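Local coordinates for transcriptional regulator, TetR family (Legionella pneumophila subsp. pneumophila str. Philadelphia 1, PDB 3ON4), which probably binds DNA as a dimeric transcriptional regulator of the TetR family, at residues S114-L119 with Q126-F131. Numbering follows the deposited sequence.
With NA (sodium ion), chain I.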
ATOM      1  N   SER A 114      -4.082  -2.633   2.842  1.00 13.66           N
ATOM      2  CA  SER A 114      -4.784  -2.318   1.594  1.00 13.96           C
ATOM      3  C   SER A 114      -6.211  -2.925   1.566  1.00 14.47           C
ATOM      4  O   SER A 114      -7.157  -2.293   1.068  1.00 15.60           O
ATOM      5  CB  SER A 114      -3.974  -2.765   0.364  1.00 13.69           C
ATOM      6  OG  SER A 114      -4.016  -4.181   0.162  1.00 13.97           O
ATOM      7  N   ASP A 115      -6.348  -4.134   2.106  1.00 13.06           N
ATOM      8  CA  ASP A 115      -7.609  -4.871   2.085  1.00 14.32           C
ATOM      9  C   ASP A 115      -8.514  -4.559   3.283  1.00 14.62           C
ATOM     10  O   ASP A 115      -9.612  -5.114   3.383  1.00 15.55           O
ATOM     11  CB  ASP A 115      -7.314  -6.380   2.093  1.00 14.29           C
ATOM     12  CG  ASP A 115      -6.518  -6.829   0.886  1.00 15.21           C
ATOM     13  OD1 ASP A 115      -6.692  -6.236  -0.199  1.00 15.69           O
ATOM     14  OD2 ASP A 115      -5.704  -7.758   1.034  1.00 15.67           O
ATOM     15  N   PHE A 116      -8.062  -3.650   4.153  1.00 14.51           N
ATOM     16  CA  PHE A 116      -8.606  -3.470   5.524  1.00 14.52           C
ATOM     17  C   PHE A 116     -10.125  -3.429   5.613  1.00 14.59           C
ATOM     18  O   PHE A 116     -10.728  -4.139   6.439  1.00 14.80           O
ATOM     19  CB  PHE A 116      -7.982  -2.213   6.126  1.00 14.81           C
ATOM     20  CG  PHE A 116      -8.094  -2.115   7.612  1.00 15.24           C
ATOM     21  CD1 PHE A 116      -7.147  -2.723   8.425  1.00 15.08           C
ATOM     22  CD2 PHE A 116      -9.104  -1.381   8.195  1.00 16.65           C
ATOM     23  CE1 PHE A 116      -7.215  -2.600   9.792  1.00 16.81           C
ATOM     24  CE2 PHE A 116      -9.194  -1.268   9.576  1.00 17.93           C
ATOM     25  CZ  PHE A 116      -8.231  -1.876  10.369  1.00 17.14           C
ATOM     26  N   GLN A 117     -10.770  -2.612   4.780  1.00 15.53           N
ATOM     27  CA  GLN A 117     -12.218  -2.450   4.874  1.00 15.78           C
ATOM     28  C   GLN A 117     -12.998  -3.728   4.505  1.00 16.46           C
ATOM     29  O   GLN A 117     -14.151  -3.878   4.897  1.00 16.67           O
ATOM     30  CB  GLN A 117     -12.688  -1.287   4.025  1.00 17.06           C
ATOM     31  CG  GLN A 117     -12.192   0.059   4.508  1.00 19.15           C
ATOM     32  CD  GLN A 117     -12.682   0.362   5.918  1.00 21.96           C
ATOM     33  OE1 GLN A 117     -12.079  -0.058   6.887  1.00 25.11           O
ATOM     34  NE2 GLN A 117     -13.761   1.102   6.022  1.00 27.45           N
ATOM     35  N   SER A 118     -12.358  -4.653   3.792  1.00 15.40           N
ATOM     36  CA  SER A 118     -13.009  -5.897   3.400  1.00 16.95           C
ATOM     37  C   SER A 118     -12.821  -7.007   4.448  1.00 17.40           C
ATOM     38  O   SER A 118     -13.429  -8.082   4.324  1.00 17.96           O
ATOM     39  CB  SER A 118     -12.459  -6.388   2.042  1.00 16.23           C
ATOM     40  OG  SER A 118     -11.168  -6.984   2.192  1.00 17.28           O
ATOM     41  N   LEU A 119     -11.987  -6.755   5.457  1.00 16.72           N
ATOM     42  CA  LEU A 119     -11.583  -7.790   6.415  1.00 16.75           C
ATOM     43  C   LEU A 119     -12.517  -7.900   7.618  1.00 18.84           C
ATOM     44  O   LEU A 119     -13.080  -6.917   8.066  1.00 19.58           O
ATOM     45  CB  LEU A 119     -10.172  -7.511   6.936  1.00 16.17           C
ATOM     46  CG  LEU A 119      -9.031  -7.369   5.927  1.00 16.03           C
ATOM     47  CD1 LEU A 119      -7.743  -6.895   6.622  1.00 15.85           C
ATOM     48  CD2 LEU A 119      -8.799  -8.687   5.195  1.00 15.22           C
ATOM     49  N   GLN A 126      -5.595  -7.457  14.336  1.00 21.58           N
ATOM     50  CA  GLN A 126      -4.237  -8.026  14.289  1.00 22.07           C
ATOM     51  C   GLN A 126      -3.324  -7.196  13.396  1.00 20.55           C
ATOM     52  O   GLN A 126      -2.142  -6.982  13.708  1.00 20.77           O
ATOM     53  CB  GLN A 126      -4.246  -9.472  13.798  1.00 22.38           C
ATOM     54  CG  GLN A 126      -4.947 -10.421  14.696  1.00 26.32           C
ATOM     55  CD  GLN A 126      -4.224 -10.680  16.009  1.00 31.21           C
ATOM     56  OE1 GLN A 126      -2.993 -10.559  16.111  1.00 32.87           O
ATOM     57  NE2 GLN A 126      -4.995 -11.025  17.027  1.00 33.78           N
ATOM     58  N   ALA A 127      -3.854  -6.733  12.268  1.00 18.92           N
ATOM     59  CA  ALA A 127      -3.084  -5.847  11.386  1.00 17.46           C
ATOM     60  C   ALA A 127      -2.664  -4.554  12.084  1.00 18.02           C
ATOM     61  O   ALA A 127      -1.509  -4.110  11.950  1.00 18.63           O
ATOM     62  CB  ALA A 127      -3.886  -5.532  10.088  1.00 15.40           C
ATOM     63  N   LYS A 128      -3.571  -3.951  12.853  1.00 18.75           N
ATOM     64  CA  LYS A 128      -3.224  -2.742  13.610  1.00 20.82           C
ATOM     65  C   LYS A 128      -2.120  -3.025  14.634  1.00 22.34           C
ATOM     66  O   LYS A 128      -1.224  -2.193  14.837  1.00 23.38           O
ATOM     67  CB  LYS A 128      -4.465  -2.129  14.279  1.00 21.37           C
ATOM     68  CG  LYS A 128      -5.371  -1.465  13.270  1.00 22.07           C
ATOM     69  CD  LYS A 128      -6.473  -0.624  13.896  1.00 23.74           C
ATOM     70  CE  LYS A 128      -7.650  -1.457  14.331  1.00 26.63           C
ATOM     71  NZ  LYS A 128      -8.620  -0.662  15.157  1.00 29.08           N
ATOM     72  N   LYS A 129      -2.187  -4.199  15.258  1.00 22.83           N
ATOM     73  CA  LYS A 129      -1.183  -4.626  16.226  1.00 24.03           C
ATOM     74  C   LYS A 129       0.204  -4.716  15.611  1.00 21.89           C
ATOM     75  O   LYS A 129       1.186  -4.319  16.236  1.00 22.24           O
ATOM     76  CB  LYS A 129      -1.545  -5.976  16.839  1.00 24.95           C
ATOM     77  CG  LYS A 129      -2.537  -5.925  17.948  1.00 30.74           C
ATOM     78  CD  LYS A 129      -2.582  -7.272  18.667  1.00 35.99           C
ATOM     79  CE  LYS A 129      -1.386  -7.458  19.609  1.00 39.91           C
ATOM     80  NZ  LYS A 129      -1.414  -8.758  20.360  1.00 44.46           N
ATOM     81  N   PHE A 130       0.276  -5.205  14.376  1.00 20.86           N
ATOM     82  CA  PHE A 130       1.530  -5.287  13.603  1.00 20.25           C
ATOM     83  C   PHE A 130       2.174  -3.912  13.427  1.00 19.76           C
ATOM     84  O   PHE A 130       3.357  -3.718  13.752  1.00 19.87           O
ATOM     85  CB  PHE A 130       1.269  -5.941  12.242  1.00 18.88           C
ATOM     86  CG  PHE A 130       2.455  -5.956  11.294  1.00 18.89           C
ATOM     87  CD1 PHE A 130       3.414  -6.945  11.372  1.00 21.80           C
ATOM     88  CD2 PHE A 130       2.606  -4.972  10.324  1.00 19.33           C
ATOM     89  CE1 PHE A 130       4.491  -6.978  10.498  1.00 22.60           C
ATOM     90  CE2 PHE A 130       3.701  -4.984   9.449  1.00 20.89           C
ATOM     91  CZ  PHE A 130       4.633  -6.002   9.527  1.00 21.50           C
ATOM     92  N   PHE A 131       1.395  -2.947  12.944  1.00 18.20           N
ATOM     93  CA  PHE A 131       1.930  -1.602  12.762  1.00 18.08           C
ATOM     94  C   PHE A 131       2.288  -0.907  14.078  1.00 19.78           C
ATOM     95  O   PHE A 131       3.317  -0.237  14.162  1.00 18.41           O
ATOM     96  CB  PHE A 131       1.006  -0.765  11.881  1.00 17.70           C
ATOM     97  CG  PHE A 131       1.088  -1.178  10.434  1.00 16.98           C
ATOM     98  CD1 PHE A 131       2.258  -0.966   9.722  1.00 16.20           C
ATOM     99  CD2 PHE A 131       0.046  -1.864   9.820  1.00 17.04           C
ATOM    100  CE1 PHE A 131       2.377  -1.397   8.410  1.00 18.42           C
ATOM    101  CE2 PHE A 131       0.161  -2.282   8.512  1.00 16.14           C
ATOM    102  CZ  PHE A 131       1.324  -2.055   7.808  1.00 15.61           C
TER
HETATM  103 NA    NA I 189      -5.138  -5.175  -1.807  1.00 16.79          NA
HETATM  104  O   HOH W   1      -3.844  -7.084  -1.201  1.00 16.97           O
HETATM  105  O   HOH W   2      -6.863  -3.754  -2.458  1.00 16.62           O
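A single phenyl ring, Phe116, makes all of the close contact between 114-119 and 126-131, while the residues just before it turn to a sodium ion on the dimer interface. The ring points its outer edge, not a face, at the second helix: CE1 lies 4.4 Å from Ala127 CB, and CZ lies 4.0 Å from Lys128 CE. With CG anti to the backbone N (chi1 -162°), the ring extends across the gap between backbones whose nearest CA atoms, those of Phe116 and Ala127, are still 8.4 Å apart. Lys128 passes the ring edge at about a right angle, using its methylenes CG, CD and CE; the chain bends at chi3 (-82°), leaving CE next to Phe116 CZ while NZ turns away from the ring edge. Only carbon atoms meet across the segments, and no hydrogen bond joins them. Phe116 also packs on Leu172 of the second subunit, and Lys128 on Tyr173 of that subunit. A 3-10 segment, 116-118, carries the chain on from helix 108-115. Asp115 O accepts two bonds there, from Ser118 N and from Ser118 OG at 2.7 Å, the hydroxyl approaching in the carbonyl plane on a lone pair. Ser114 OG and Asp115 OD1 each bind the sodium ion at 2.5 Å. Two waters and the same pair of oxygens from the second subunit complete six ligands; one water, 2.4 Å from sodium, also donates to Asp115 OD2 and so links the other carboxylate oxygen to the site. Ser114 and Asp115 thus join the two subunits through the metal, while Phe116, in the 3-10 segment that follows helix 108-115, packs against helix 121-144, a local packing between successive helices of the all-helical C-terminal domain of a TetR-family dimer.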